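Local coordinates for type VII secretion system protein EssB (Staphylococcus aureus, PDB 4ANN) that is a component of the membrane-bound type VII (Ess) secretion system, probably required to secrete EsxA and EsxB, and is seen here as its cytoplasmic segment, at residues 88-93 with 108-113; 102-107 with 129-134; 141-146 with 181-186; 146-151 with 176-181. All blocks are in the same frame, centred on the assembly; numbering follows the deposited sequence. Where two conformers were deposited one is given.

Interaction 1: residues 88-93 with 108-113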
loop_
_atom_site.group_PDB
_atom_site.type_symbol
_atom_site.label_atom_id
_atom_site.label_comp_id
_atom_site.label_asym_id
_atom_site.label_seq_id
_atom_site.Cartn_x
_atom_site.Cartn_y
_atom_site.Cartn_z
ATOM N N LEU A 88 -6.264 -6.462 9.270
ATOM C CA LEU A 88 -7.211 -5.479 9.768
ATOM C C LEU A 88 -6.562 -4.116 9.870
ATOM O O LEU A 88 -7.178 -3.087 9.572
ATOM C CB LEU A 88 -7.781 -5.937 11.083
ATOM C CG LEU A 88 -8.897 -6.991 10.977
ATOM C CD1 LEU A 88 -9.079 -7.750 12.276
ATOM C CD2 LEU A 88 -10.218 -6.313 10.568
ATOM N N ASN A 89 -5.308 -4.075 10.296
ATOM C CA ASN A 89 -4.628 -2.789 10.465
ATOM C C ASN A 89 -4.333 -2.088 9.175
ATOM O O ASN A 89 -4.075 -0.865 9.209
ATOM C CB ASN A 89 -3.342 -2.968 11.276
ATOM C CG ASN A 89 -3.579 -3.240 12.765
ATOM O OD1 ASN A 89 -4.658 -2.991 13.290
ATOM N ND2 ASN A 89 -2.547 -3.715 13.418
ATOM N N ILE A 90 -4.338 -2.765 8.036
ATOM C CA ILE A 90 -4.016 -2.113 6.745
ATOM C C ILE A 90 -4.903 -0.911 6.502
ATOM O O ILE A 90 -4.488 0.082 5.910
ATOM C CB ILE A 90 -4.095 -3.121 5.592
ATOM C CG1 ILE A 90 -2.995 -4.166 5.706
ATOM C CG2 ILE A 90 -4.123 -2.419 4.233
ATOM C CD1 ILE A 90 -3.124 -5.332 4.735
ATOM N N LYS A 91 -6.156 -0.970 6.946
ATOM C CA LYS A 91 -7.102 0.127 6.723
ATOM C C LYS A 91 -6.615 1.432 7.309
ATOM O O LYS A 91 -7.095 2.515 6.895
ATOM C CB LYS A 91 -8.466 -0.285 7.303
ATOM C CG LYS A 91 -8.670 -0.039 8.798
ATOM C CD LYS A 91 -10.151 -0.145 9.119
ATOM C CE LYS A 91 -10.610 0.006 10.559
ATOM N NZ LYS A 91 -12.091 0.273 10.616
ATOM N N ASN A 92 -5.673 1.418 8.254
ATOM C CA ASN A 92 -5.098 2.637 8.823
ATOM C C ASN A 92 -4.409 3.513 7.765
ATOM O O ASN A 92 -4.296 4.724 7.973
ATOM C CB ASN A 92 -4.111 2.282 9.920
ATOM C CG ASN A 92 -3.792 3.392 10.870
ATOM O OD1 ASN A 92 -4.697 4.042 11.439
ATOM N ND2 ASN A 92 -2.512 3.605 11.133
ATOM N N LEU A 93 -4.010 2.936 6.626
ATOM C CA LEU A 93 -3.450 3.770 5.566
ATOM C C LEU A 93 -4.404 4.778 5.033
ATOM O O LEU A 93 -4.002 5.771 4.416
ATOM C CB LEU A 93 -2.880 2.907 4.417
ATOM C CG LEU A 93 -1.552 2.247 4.736
ATOM C CD1 LEU A 93 -1.174 1.359 3.559
ATOM C CD2 LEU A 93 -0.445 3.277 5.090
ATOM N N ASP A 108 4.532 -4.910 -2.753
ATOM C CA ASP A 108 5.873 -4.316 -2.755
ATOM C C ASP A 108 5.879 -2.885 -2.257
ATOM O O ASP A 108 6.934 -2.236 -2.209
ATOM C CB ASP A 108 6.504 -4.391 -4.144
ATOM C CG ASP A 108 5.769 -3.659 -5.230
ATOM O OD1 ASP A 108 4.620 -3.223 -5.091
ATOM O OD2 ASP A 108 6.369 -3.573 -6.329
ATOM N N GLU A 109 4.731 -2.342 -1.887
ATOM C CA GLU A 109 4.511 -1.018 -1.396
ATOM C C GLU A 109 4.132 -0.989 0.086
ATOM O O GLU A 109 3.973 0.118 0.625
ATOM C CB GLU A 109 3.434 -0.321 -2.251
ATOM C CG GLU A 109 3.895 0.013 -3.632
ATOM C CD GLU A 109 4.808 1.237 -3.662
ATOM O OE1 GLU A 109 4.875 1.946 -2.647
ATOM O OE2 GLU A 109 5.443 1.456 -4.747
ATOM N N LEU A 110 3.941 -2.124 0.695
ATOM C CA LEU A 110 3.358 -2.228 2.003
ATOM C C LEU A 110 4.323 -2.942 2.958
ATOM O O LEU A 110 4.787 -4.051 2.697
ATOM C CB LEU A 110 2.049 -3.030 1.927
ATOM C CG LEU A 110 1.319 -3.228 3.244
ATOM C CD1 LEU A 110 0.937 -1.920 3.895
ATOM C CD2 LEU A 110 0.055 -4.073 2.995
ATOM N N PHE A 111 4.541 -2.289 4.081
ATOM C CA PHE A 111 5.365 -2.768 5.172
ATOM C C PHE A 111 4.609 -2.585 6.483
ATOM O O PHE A 111 3.600 -1.871 6.523
ATOM C CB PHE A 111 6.701 -2.003 5.252
ATOM C CG PHE A 111 7.540 -2.145 3.998
ATOM C CD1 PHE A 111 7.244 -1.412 2.871
ATOM C CD2 PHE A 111 8.590 -3.017 3.960
ATOM C CE1 PHE A 111 7.994 -1.528 1.728
ATOM C CE2 PHE A 111 9.354 -3.159 2.813
ATOM C CZ PHE A 111 9.049 -2.412 1.691
ATOM N N PHE A 112 5.097 -3.225 7.535
ATOM C CA PHE A 112 4.512 -3.104 8.863
ATOM C C PHE A 112 5.547 -2.739 9.881
ATOM O O PHE A 112 6.693 -3.211 9.837
ATOM C CB PHE A 112 3.822 -4.415 9.281
ATOM C CG PHE A 112 2.619 -4.747 8.450
ATOM C CD1 PHE A 112 1.387 -4.246 8.764
ATOM C CD2 PHE A 112 2.737 -5.586 7.330
ATOM C CE1 PHE A 112 0.244 -4.570 8.022
ATOM C CE2 PHE A 112 1.591 -5.901 6.617
ATOM C CZ PHE A 112 0.364 -5.407 6.930
ATOM N N THR A 113 5.125 -1.893 10.826
ATOM C CA THR A 113 5.983 -1.611 11.979
ATOM C C THR A 113 6.010 -2.794 12.923
ATOM O O THR A 113 5.280 -3.787 12.765
ATOM C CB THR A 113 5.429 -0.384 12.725
ATOM O OG1 THR A 113 4.210 -0.759 13.355
ATOM C CG2 THR A 113 5.215 0.815 11.843
#
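Ile90 meets two residues of strand 110-112, Leu110 and Phe112, and Leu93 adds a second foothold on Leu110. The aliphatic contacts are made by methyl ends. Ile90 CD1 lies 3.8 Å from Leu110 CD2, and the two side chains cross at about a right angle. The other branch of the same leucine is used separately, Leu110 CD1 standing 3.9 Å from Leu93 CD1. With CG anti to the backbone N (chi1 180°) Leu110 reaches off the strand toward residues 88-93, and its branched end gives CD2 to Ile90 and CD1 to Leu93.

The aliphatic-to-aromatic contact is at a ring edge, not over a face. Ile90 CG1 sits near the plane of the Phe112 ring, 3.8 Å from Phe112 CZ and 4.0 Å from Phe112 CE1. Tyr86 also meets this phenylalanine, the two ring planes being inclined at about 55°.

Backbone bonds shape the 88-93 side. Leu93 N bonds to Ile90 O at 3.0 Å in the 3-10 turn at residues 91-93, and this tight turn presents Ile90 and Leu93 together. Polar groups stay at the margin, where Asn89 ND2 bonds to Gly116 O.

Leu146 of helix 136-151 touches both Ile90 and Leu110, which places the contact where sheet 70-71/110-112/118-120 meets the helices. With all four touching residues buried and no hydrogen bond crossing between the segments, cohesion here rests on apolar side-chain packing.

Interaction 2: residues 102-107 with 129-134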
loop_
_atom_site.group_PDB
_atom_site.type_symbol
_atom_site.label_atom_id
_atom_site.label_comp_id
_atom_site.label_asym_id
_atom_site.label_seq_id
_atom_site.Cartn_x
_atom_site.Cartn_y
_atom_site.Cartn_z
ATOM N N THR A 102 -0.030 10.835 -1.232
ATOM C CA THR A 102 -0.730 9.738 -1.864
ATOM C C THR A 102 0.162 8.513 -1.735
ATOM O O THR A 102 1.366 8.607 -1.478
ATOM C CB THR A 102 -1.055 9.989 -3.336
ATOM O OG1 THR A 102 0.221 10.112 -4.019
ATOM C CG2 THR A 102 -1.878 11.271 -3.569
ATOM N N PHE A 103 -0.471 7.335 -1.936
ATOM C CA PHE A 103 0.243 6.071 -1.778
ATOM C C PHE A 103 -0.361 5.036 -2.719
ATOM O O PHE A 103 -1.455 5.222 -3.258
ATOM C CB PHE A 103 0.185 5.560 -0.323
ATOM C CG PHE A 103 -1.186 5.070 0.131
ATOM C CD1 PHE A 103 -2.165 5.984 0.486
ATOM C CD2 PHE A 103 -1.501 3.732 0.182
ATOM C CE1 PHE A 103 -3.469 5.577 0.884
ATOM C CE2 PHE A 103 -2.779 3.293 0.569
ATOM C CZ PHE A 103 -3.747 4.240 0.923
ATOM N N VAL A 104 0.331 3.925 -2.876
ATOM C CA VAL A 104 -0.086 2.784 -3.652
ATOM C C VAL A 104 -0.272 1.604 -2.703
ATOM O O VAL A 104 0.622 1.344 -1.919
ATOM C CB VAL A 104 0.983 2.433 -4.703
ATOM C CG1 VAL A 104 0.637 1.163 -5.439
ATOM C CG2 VAL A 104 1.215 3.639 -5.618
ATOM N N LEU A 105 -1.374 0.890 -2.804
ATOM C CA LEU A 105 -1.626 -0.306 -1.987
ATOM C C LEU A 105 -1.233 -1.527 -2.782
ATOM O O LEU A 105 -1.920 -1.905 -3.764
ATOM C CB LEU A 105 -3.061 -0.390 -1.534
ATOM C CG LEU A 105 -3.342 -1.502 -0.552
ATOM C CD1 LEU A 105 -2.602 -1.284 0.753
ATOM C CD2 LEU A 105 -4.836 -1.651 -0.295
ATOM N N ALA A 106 -0.138 -2.206 -2.436
ATOM C CA ALA A 106 0.355 -3.374 -3.153
ATOM C C ALA A 106 1.403 -4.072 -2.320
ATOM O O ALA A 106 2.007 -3.437 -1.431
ATOM C CB ALA A 106 1.014 -2.975 -4.490
ATOM N N PRO A 107 1.680 -5.338 -2.576
ATOM C CA PRO A 107 2.667 -6.076 -1.736
ATOM C C PRO A 107 4.012 -5.399 -1.639
ATOM O O PRO A 107 4.586 -5.321 -0.543
ATOM C CB PRO A 107 2.729 -7.442 -2.397
ATOM C CG PRO A 107 1.358 -7.624 -3.012
ATOM C CD PRO A 107 0.992 -6.257 -3.502
ATOM N N VAL A 129 2.739 15.697 -7.724
ATOM C CA VAL A 129 3.460 14.617 -8.371
ATOM C C VAL A 129 2.716 13.310 -8.137
ATOM O O VAL A 129 2.106 13.104 -7.056
ATOM C CB VAL A 129 4.937 14.546 -7.927
ATOM C CG1 VAL A 129 5.077 14.154 -6.469
ATOM C CG2 VAL A 129 5.720 13.556 -8.792
ATOM N N ASP A 130 2.760 12.431 -9.105
ATOM C CA ASP A 130 2.183 11.099 -9.055
ATOM C C ASP A 130 2.856 10.282 -7.976
ATOM O O ASP A 130 3.976 10.637 -7.514
ATOM C CB ASP A 130 2.340 10.421 -10.430
ATOM C CG ASP A 130 1.413 10.950 -11.494
ATOM O OD1 ASP A 130 0.458 11.691 -11.178
ATOM O OD2 ASP A 130 1.672 10.603 -12.692
ATOM N N PRO A 131 2.246 9.188 -7.457
ATOM C CA PRO A 131 1.001 8.600 -7.927
ATOM C C PRO A 131 -0.237 9.442 -7.597
ATOM O O PRO A 131 -0.313 10.163 -6.612
ATOM C CB PRO A 131 0.911 7.233 -7.206
ATOM C CG PRO A 131 1.807 7.419 -6.006
ATOM C CD PRO A 131 2.897 8.321 -6.483
ATOM N N LEU A 132 -1.180 9.271 -8.525
ATOM C CA LEU A 132 -2.488 9.734 -8.263
ATOM C C LEU A 132 -3.206 8.817 -7.278
ATOM O O LEU A 132 -2.971 7.602 -7.294
ATOM C CB LEU A 132 -3.333 9.648 -9.544
ATOM C CG LEU A 132 -2.706 10.319 -10.784
ATOM C CD1 LEU A 132 -3.496 9.996 -12.042
ATOM C CD2 LEU A 132 -2.564 11.805 -10.456
ATOM N N PRO A 133 -4.103 9.399 -6.531
ATOM C CA PRO A 133 -4.896 8.452 -5.649
ATOM C C PRO A 133 -5.819 7.620 -6.490
ATOM O O PRO A 133 -6.160 7.911 -7.650
ATOM C CB PRO A 133 -5.470 9.574 -4.772
ATOM C CG PRO A 133 -5.719 10.744 -5.667
ATOM C CD PRO A 133 -4.495 10.844 -6.529
ATOM N N VAL A 134 -6.225 6.472 -5.965
ATOM C CA VAL A 134 -7.101 5.464 -6.560
ATOM C C VAL A 134 -8.514 5.593 -5.988
ATOM O O VAL A 134 -8.692 6.012 -4.829
ATOM C CB VAL A 134 -6.599 4.019 -6.402
ATOM C CG1 VAL A 134 -5.173 3.848 -6.998
ATOM C CG2 VAL A 134 -6.631 3.484 -4.973
HETATM O O HOH W 1 -2.248 5.407 -5.887
#
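Thr102 OG1 donates a hydrogen bond to Pro131 O, a short one at 2.6 Å. The hydroxyl approaches at a C=O...donor angle of 140° and is tilted 27° from the carbonyl plane. With chi1 at 63°, OG1 lies between the backbone N and carbonyl carbon of Thr102, while CG2 is left to reach Pro133, 4.0 Å from its CD. The ring of Pro131 contributes too: its CG is 3.8 Å from Val104 CG2, the valine lying crosswise to the proline.

A water forms the second polar link. It donates to Phe103 O at 2.8 Å and to Leu132 O at 2.7 Å, joining the backbones where no direct bond does.

Residues 130-133 are in the extended polyproline II conformation, and a cis peptide bond precedes Pro131. A chain of this shape turns its carbonyls outward, consistent with Pro131 O taking the Thr102 hydroxyl and Leu132 O the bridging water.

Further out, Thr102 is held by backbone bonding to Gly124 in the two-stranded antiparallel sheet 101-102/124-125. On the proline side, Arg22 NH2 bonds to Asp130 O. Phe103 points away from the prolines and packs on Phe139 of helix 136-151, the helix that begins just beyond Val134.

Interaction 3: residues 141-146 with 181-186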
loop_
_atom_site.group_PDB
_atom_site.type_symbol
_atom_site.label_atom_id
_atom_site.label_comp_id
_atom_site.label_asym_id
_atom_site.label_seq_id
_atom_site.Cartn_x
_atom_site.Cartn_y
_atom_site.Cartn_z
ATOM N N THR A 141 -10.611 -3.321 -4.055
ATOM C CA THR A 141 -10.146 -4.481 -4.805
ATOM C C THR A 141 -8.737 -4.867 -4.364
ATOM O O THR A 141 -8.417 -6.048 -4.207
ATOM C CB THR A 141 -10.163 -4.138 -6.309
ATOM O OG1 THR A 141 -11.522 -3.982 -6.694
ATOM C CG2 THR A 141 -9.557 -5.238 -7.144
ATOM N N ARG A 142 -7.860 -3.872 -4.239
ATOM C CA ARG A 142 -6.476 -4.148 -3.817
ATOM C C ARG A 142 -6.425 -4.730 -2.405
ATOM O O ARG A 142 -5.644 -5.664 -2.126
ATOM C CB ARG A 142 -5.647 -2.890 -3.975
ATOM C CG ARG A 142 -5.392 -2.515 -5.402
ATOM C CD ARG A 142 -4.781 -1.117 -5.558
ATOM N NE ARG A 142 -4.365 -0.950 -6.932
ATOM C CZ ARG A 142 -3.178 -1.270 -7.424
ATOM N NH1 ARG A 142 -2.143 -1.681 -6.673
ATOM N NH2 ARG A 142 -2.972 -1.116 -8.705
ATOM N N TYR A 143 -7.239 -4.220 -1.486
ATOM C CA TYR A 143 -7.289 -4.766 -0.125
ATOM C C TYR A 143 -7.745 -6.222 -0.142
ATOM O O TYR A 143 -7.156 -7.087 0.508
ATOM C CB TYR A 143 -8.169 -3.830 0.718
ATOM C CG TYR A 143 -8.051 -3.958 2.198
ATOM C CD1 TYR A 143 -7.334 -4.902 2.916
ATOM C CD2 TYR A 143 -8.717 -3.020 2.964
ATOM C CE1 TYR A 143 -7.321 -4.923 4.291
ATOM C CE2 TYR A 143 -8.704 -3.029 4.350
ATOM C CZ TYR A 143 -7.966 -3.975 5.011
ATOM O OH TYR A 143 -7.955 -3.987 6.402
ATOM N N LYS A 144 -8.785 -6.523 -0.921
ATOM C CA LYS A 144 -9.241 -7.874 -1.077
ATOM C C LYS A 144 -8.138 -8.787 -1.581
ATOM O O LYS A 144 -7.961 -9.915 -1.107
ATOM C CB LYS A 144 -10.445 -7.928 -2.027
ATOM C CG LYS A 144 -11.717 -7.343 -1.466
ATOM C CD LYS A 144 -12.817 -7.195 -2.483
ATOM C CE LYS A 144 -14.136 -6.840 -1.859
ATOM N NZ LYS A 144 -15.207 -6.681 -2.904
ATOM N N ALA A 145 -7.404 -8.310 -2.588
ATOM C CA ALA A 145 -6.323 -9.092 -3.149
ATOM C C ALA A 145 -5.234 -9.367 -2.109
ATOM O O ALA A 145 -4.699 -10.486 -2.049
ATOM C CB ALA A 145 -5.756 -8.438 -4.382
ATOM N N LEU A 146 -4.907 -8.397 -1.284
ATOM C CA LEU A 146 -3.961 -8.621 -0.199
ATOM C C LEU A 146 -4.450 -9.691 0.775
ATOM O O LEU A 146 -3.695 -10.548 1.226
ATOM C CB LEU A 146 -3.649 -7.325 0.572
ATOM C CG LEU A 146 -2.863 -6.256 -0.201
ATOM C CD1 LEU A 146 -2.758 -5.002 0.643
ATOM C CD2 LEU A 146 -1.495 -6.706 -0.593
ATOM N N ALA A 181 -19.135 -6.188 0.112
ATOM C CA ALA A 181 -19.639 -5.171 -0.784
ATOM C C ALA A 181 -18.908 -3.852 -0.617
ATOM O O ALA A 181 -18.917 -3.128 -1.588
ATOM C CB ALA A 181 -21.132 -4.949 -0.610
ATOM N N THR A 182 -18.429 -3.613 0.590
ATOM C CA THR A 182 -17.807 -2.338 0.936
ATOM C C THR A 182 -16.612 -2.629 1.848
ATOM O O THR A 182 -16.445 -3.714 2.394
ATOM C CB THR A 182 -18.693 -1.353 1.673
ATOM O OG1 THR A 182 -18.980 -1.974 2.908
ATOM C CG2 THR A 182 -20.023 -1.102 0.957
ATOM N N LEU A 183 -15.805 -1.589 2.043
ATOM C CA LEU A 183 -14.697 -1.678 2.957
ATOM C C LEU A 183 -15.122 -2.040 4.351
ATOM O O LEU A 183 -14.546 -2.921 5.017
ATOM C CB LEU A 183 -13.961 -0.346 2.901
ATOM C CG LEU A 183 -12.756 -0.152 3.742
ATOM C CD1 LEU A 183 -11.704 -1.177 3.440
ATOM C CD2 LEU A 183 -12.084 1.231 3.545
ATOM N N ASP A 184 -16.175 -1.393 4.861
ATOM C CA ASP A 184 -16.660 -1.746 6.179
ATOM C C ASP A 184 -17.092 -3.198 6.292
ATOM O O ASP A 184 -16.866 -3.829 7.318
ATOM C CB ASP A 184 -17.867 -0.880 6.603
ATOM C CG ASP A 184 -17.382 0.528 6.989
ATOM O OD1 ASP A 184 -16.165 0.700 7.231
ATOM O OD2 ASP A 184 -18.179 1.480 7.006
ATOM N N LEU A 185 -17.717 -3.805 5.329
ATOM C CA LEU A 185 -18.169 -5.176 5.301
ATOM C C LEU A 185 -16.951 -6.073 5.143
ATOM O O LEU A 185 -16.982 -7.166 5.725
ATOM C CB LEU A 185 -19.245 -5.467 4.253
ATOM C CG LEU A 185 -20.609 -4.809 4.533
ATOM C CD1 LEU A 185 -21.484 -4.782 3.307
ATOM C CD2 LEU A 185 -21.266 -5.524 5.691
ATOM N N LEU A 186 -15.905 -5.696 4.444
ATOM C CA LEU A 186 -14.685 -6.505 4.446
ATOM C C LEU A 186 -14.094 -6.536 5.846
ATOM O O LEU A 186 -13.701 -7.612 6.328
ATOM C CB LEU A 186 -13.655 -5.976 3.439
ATOM C CG LEU A 186 -12.360 -6.726 3.387
ATOM C CD1 LEU A 186 -12.553 -8.204 3.033
ATOM C CD2 LEU A 186 -11.393 -6.082 2.388
#
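Tyr143 is turned toward Leu183 and Leu186 by a chi1 of -163°, CG lying anti to the backbone N. A chi2 of -6° nearly eclipses CD1 with CA, which makes the ring plane almost contain the CA-CB bond and puts CD2 on the side away from CA. Leu186 points at the tyrosine from its CB on, while Leu183 comes near with its end. This is helix-to-helix packing, in which helix 136-151 meets the N-terminal turn of helix 183-192, a turn begun by an N-cap.

The two leucines use different parts of the tyrosine ring. Leu186 CD2 comes over one face in a CH-pi contact, 4.2 Å from the Tyr143 ring centroid and 18° off the ring normal, shifted toward the rim. Leu183 CD1 instead arrives at an edge, near the plane, and lies 3.5 Å from Tyr143 CD2. Face and edge are therefore both occupied, which probably restricts the swing of the ring. Its far end is fixed by a hydrogen bond between Tyr143 OH and Leu87 O.

Lys144 adds the aliphatic start of its chain, with CG 4.1 Å from Leu186 CD2, and the methyl that lies over the ring face thus also touches the lysine. Around the contact, Leu183 also touches Phe139 and Leu186 touches Leu140, both on helix 136-151.

The first turn of helix 183-192 is secured within its own segment. Leu186 N bonds to Thr182 O at 2.9 Å, and Leu185 N donates to Thr182 OG1 at 3.3 Å, the capping bond.

Interaction 4: residues 146-151 with 176-181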
loop_
_atom_site.group_PDB
_atom_site.type_symbol
_atom_site.label_atom_id
_atom_site.label_comp_id
_atom_site.label_asym_id
_atom_site.label_seq_id
_atom_site.Cartn_x
_atom_site.Cartn_y
_atom_site.Cartn_z
ATOM N N LEU A 146 -4.907 -8.397 -1.284
ATOM C CA LEU A 146 -3.961 -8.621 -0.199
ATOM C C LEU A 146 -4.450 -9.691 0.775
ATOM O O LEU A 146 -3.695 -10.548 1.226
ATOM C CB LEU A 146 -3.649 -7.325 0.572
ATOM C CG LEU A 146 -2.863 -6.256 -0.201
ATOM C CD1 LEU A 146 -2.758 -5.002 0.643
ATOM C CD2 LEU A 146 -1.495 -6.706 -0.593
ATOM N N VAL A 147 -5.742 -9.647 1.144
ATOM C CA VAL A 147 -6.293 -10.647 2.042
ATOM C C VAL A 147 -6.148 -12.046 1.430
ATOM O O VAL A 147 -5.732 -13.008 2.074
ATOM C CB VAL A 147 -7.750 -10.322 2.383
ATOM C CG1 VAL A 147 -8.398 -11.496 3.123
ATOM C CG2 VAL A 147 -7.868 -9.031 3.189
ATOM N N ILE A 148 -6.539 -12.177 0.149
ATOM C CA ILE A 148 -6.461 -13.465 -0.528
ATOM C C ILE A 148 -5.040 -13.961 -0.550
ATOM O O ILE A 148 -4.753 -15.132 -0.268
ATOM C CB ILE A 148 -7.071 -13.336 -1.948
ATOM C CG1 ILE A 148 -8.577 -13.116 -1.845
ATOM C CG2 ILE A 148 -6.704 -14.541 -2.799
ATOM C CD1 ILE A 148 -9.245 -12.725 -3.131
ATOM N N CYS A 149 -4.094 -13.085 -0.911
ATOM C CA CYS A 149 -2.683 -13.474 -0.955
ATOM C C CYS A 149 -2.151 -13.883 0.392
ATOM O O CYS A 149 -1.361 -14.818 0.513
ATOM C CB CYS A 149 -1.851 -12.341 -1.538
ATOM S SG CYS A 149 -2.101 -12.062 -3.305
ATOM N N ALA A 150 -2.575 -13.190 1.461
ATOM C CA ALA A 150 -2.102 -13.519 2.801
ATOM C C ALA A 150 -2.532 -14.938 3.187
ATOM O O ALA A 150 -1.795 -15.571 3.963
ATOM C CB ALA A 150 -2.608 -12.509 3.814
ATOM N N PHE A 151 -3.675 -15.388 2.719
ATOM C CA PHE A 151 -4.230 -16.705 3.044
ATOM C C PHE A 151 -3.833 -17.792 2.054
ATOM O O PHE A 151 -4.083 -18.962 2.329
ATOM C CB PHE A 151 -5.733 -16.629 3.265
ATOM C CG PHE A 151 -6.067 -16.136 4.644
ATOM C CD1 PHE A 151 -6.182 -17.023 5.685
ATOM C CD2 PHE A 151 -6.252 -14.793 4.900
ATOM C CE1 PHE A 151 -6.501 -16.595 6.966
ATOM C CE2 PHE A 151 -6.593 -14.362 6.166
ATOM C CZ PHE A 151 -6.714 -15.244 7.194
ATOM N N LYS A 176 -15.983 -15.218 -0.378
ATOM C CA LYS A 176 -16.546 -14.319 0.617
ATOM C C LYS A 176 -15.793 -12.995 0.636
ATOM O O LYS A 176 -16.376 -11.921 0.773
ATOM C CB LYS A 176 -16.586 -14.904 2.013
ATOM C CG LYS A 176 -17.636 -16.024 2.189
ATOM N N VAL A 177 -14.437 -13.053 0.516
ATOM C CA VAL A 177 -13.659 -11.832 0.463
ATOM C C VAL A 177 -14.064 -11.013 -0.759
ATOM O O VAL A 177 -14.306 -9.810 -0.674
ATOM C CB VAL A 177 -12.148 -12.179 0.444
ATOM C CG1 VAL A 177 -11.335 -10.941 0.145
ATOM C CG2 VAL A 177 -11.733 -12.779 1.776
ATOM N N ILE A 178 -14.140 -11.636 -1.915
ATOM C CA ILE A 178 -14.438 -10.988 -3.157
ATOM C C ILE A 178 -15.797 -10.337 -3.137
ATOM O O ILE A 178 -15.982 -9.243 -3.718
ATOM C CB ILE A 178 -14.289 -11.978 -4.322
ATOM C CG1 ILE A 178 -12.786 -12.255 -4.560
ATOM C CG2 ILE A 178 -14.978 -11.473 -5.581
ATOM C CD1 ILE A 178 -12.513 -13.437 -5.459
ATOM N N GLU A 179 -16.747 -10.983 -2.497
ATOM C CA GLU A 179 -18.117 -10.496 -2.488
ATOM C C GLU A 179 -18.344 -9.396 -1.471
ATOM O O GLU A 179 -19.422 -8.767 -1.533
ATOM C CB GLU A 179 -19.074 -11.659 -2.299
ATOM C CG GLU A 179 -19.104 -12.511 -3.581
ATOM C CD GLU A 179 -20.247 -13.502 -3.436
ATOM O OE1 GLU A 179 -20.827 -13.433 -2.330
ATOM O OE2 GLU A 179 -20.372 -14.210 -4.415
ATOM N N ALA A 180 -17.455 -9.151 -0.532
ATOM C CA ALA A 180 -17.700 -8.095 0.477
ATOM C C ALA A 180 -18.006 -6.806 -0.195
ATOM O O ALA A 180 -17.251 -6.331 -1.059
ATOM C CB ALA A 180 -16.494 -7.932 1.387
ATOM N N ALA A 181 -19.135 -6.188 0.112
ATOM C CA ALA A 181 -19.639 -5.171 -0.784
ATOM C C ALA A 181 -18.908 -3.852 -0.617
ATOM O O ALA A 181 -18.917 -3.128 -1.588
ATOM C CB ALA A 181 -21.132 -4.949 -0.610
#
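Ile178, whose side chain packs against Ile148, offers its carbonyl O to Lys144 NZ, and the same ammonium group is also held by Ala180 O. Two carbonyls, one in the last turn of helix 172-179 and one just after it, thus grip a lysine of helix 136-151. The helix end probably favours this, since carbonyls at a C-terminus would be expected to attract a positive charge.

Across the contact itself every meeting is apolar. Val147 CG1 lies 3.8 Å from Val177 CG2. Both valines have chi1 at 170°, yet different branches meet: the methyl anti to N in Val147 and the one beside N in Val177. The remaining branch, Val177 CG1, turns to Ile148 and stands 4.0 Å from its CG1. Val177 therefore sits between Val147 and Ile148, one methyl for each. Beyond it, the end of the isoleucine is used: Ile148 CD1 is 3.8 Å from Ile178 CG1, the terminal methyl lying against the side chain of Ile178.

The nearest CA pair, that of Ile148 and Val177, is 7.4 Å apart. The two helical pieces run roughly antiparallel. Neighbouring helices close the surroundings, with Phe189 on Val177, Leu190 on Val147 and Leu160 on Ile148.

Such packing of beta-branched side chains between helices 136-151 and 172-179 belongs to the helical part of this cytoplasmic segment, consistent with the helical lobe of a protein-kinase-like fold, the clan to which its sequence family is assigned.

Overall arrangement
Helix 136-151 ties the set together. It supplies one side of interactions 3 and 4, whose centres are 7 Å apart, and Lys144 of interaction 3 spans them, its NZ 2.8 Å from each of its two carbonyl partners, Ile178 O and Ala180 O. The same helix reaches back to the other two: Tyr143 CE1 is 3.9 Å from Ile90 CB of interaction 1, and CD1 of Leu146, common to interactions 3 and 4, is 3.7 Å from Leu105 CD1 of interaction 2. Interactions 1 and 2 alternate along the chain, with centres about 13 Å apart. A polar link joins 102-107 to 141-146, where Leu105 O lies 2.9 Å from Arg142 NH1.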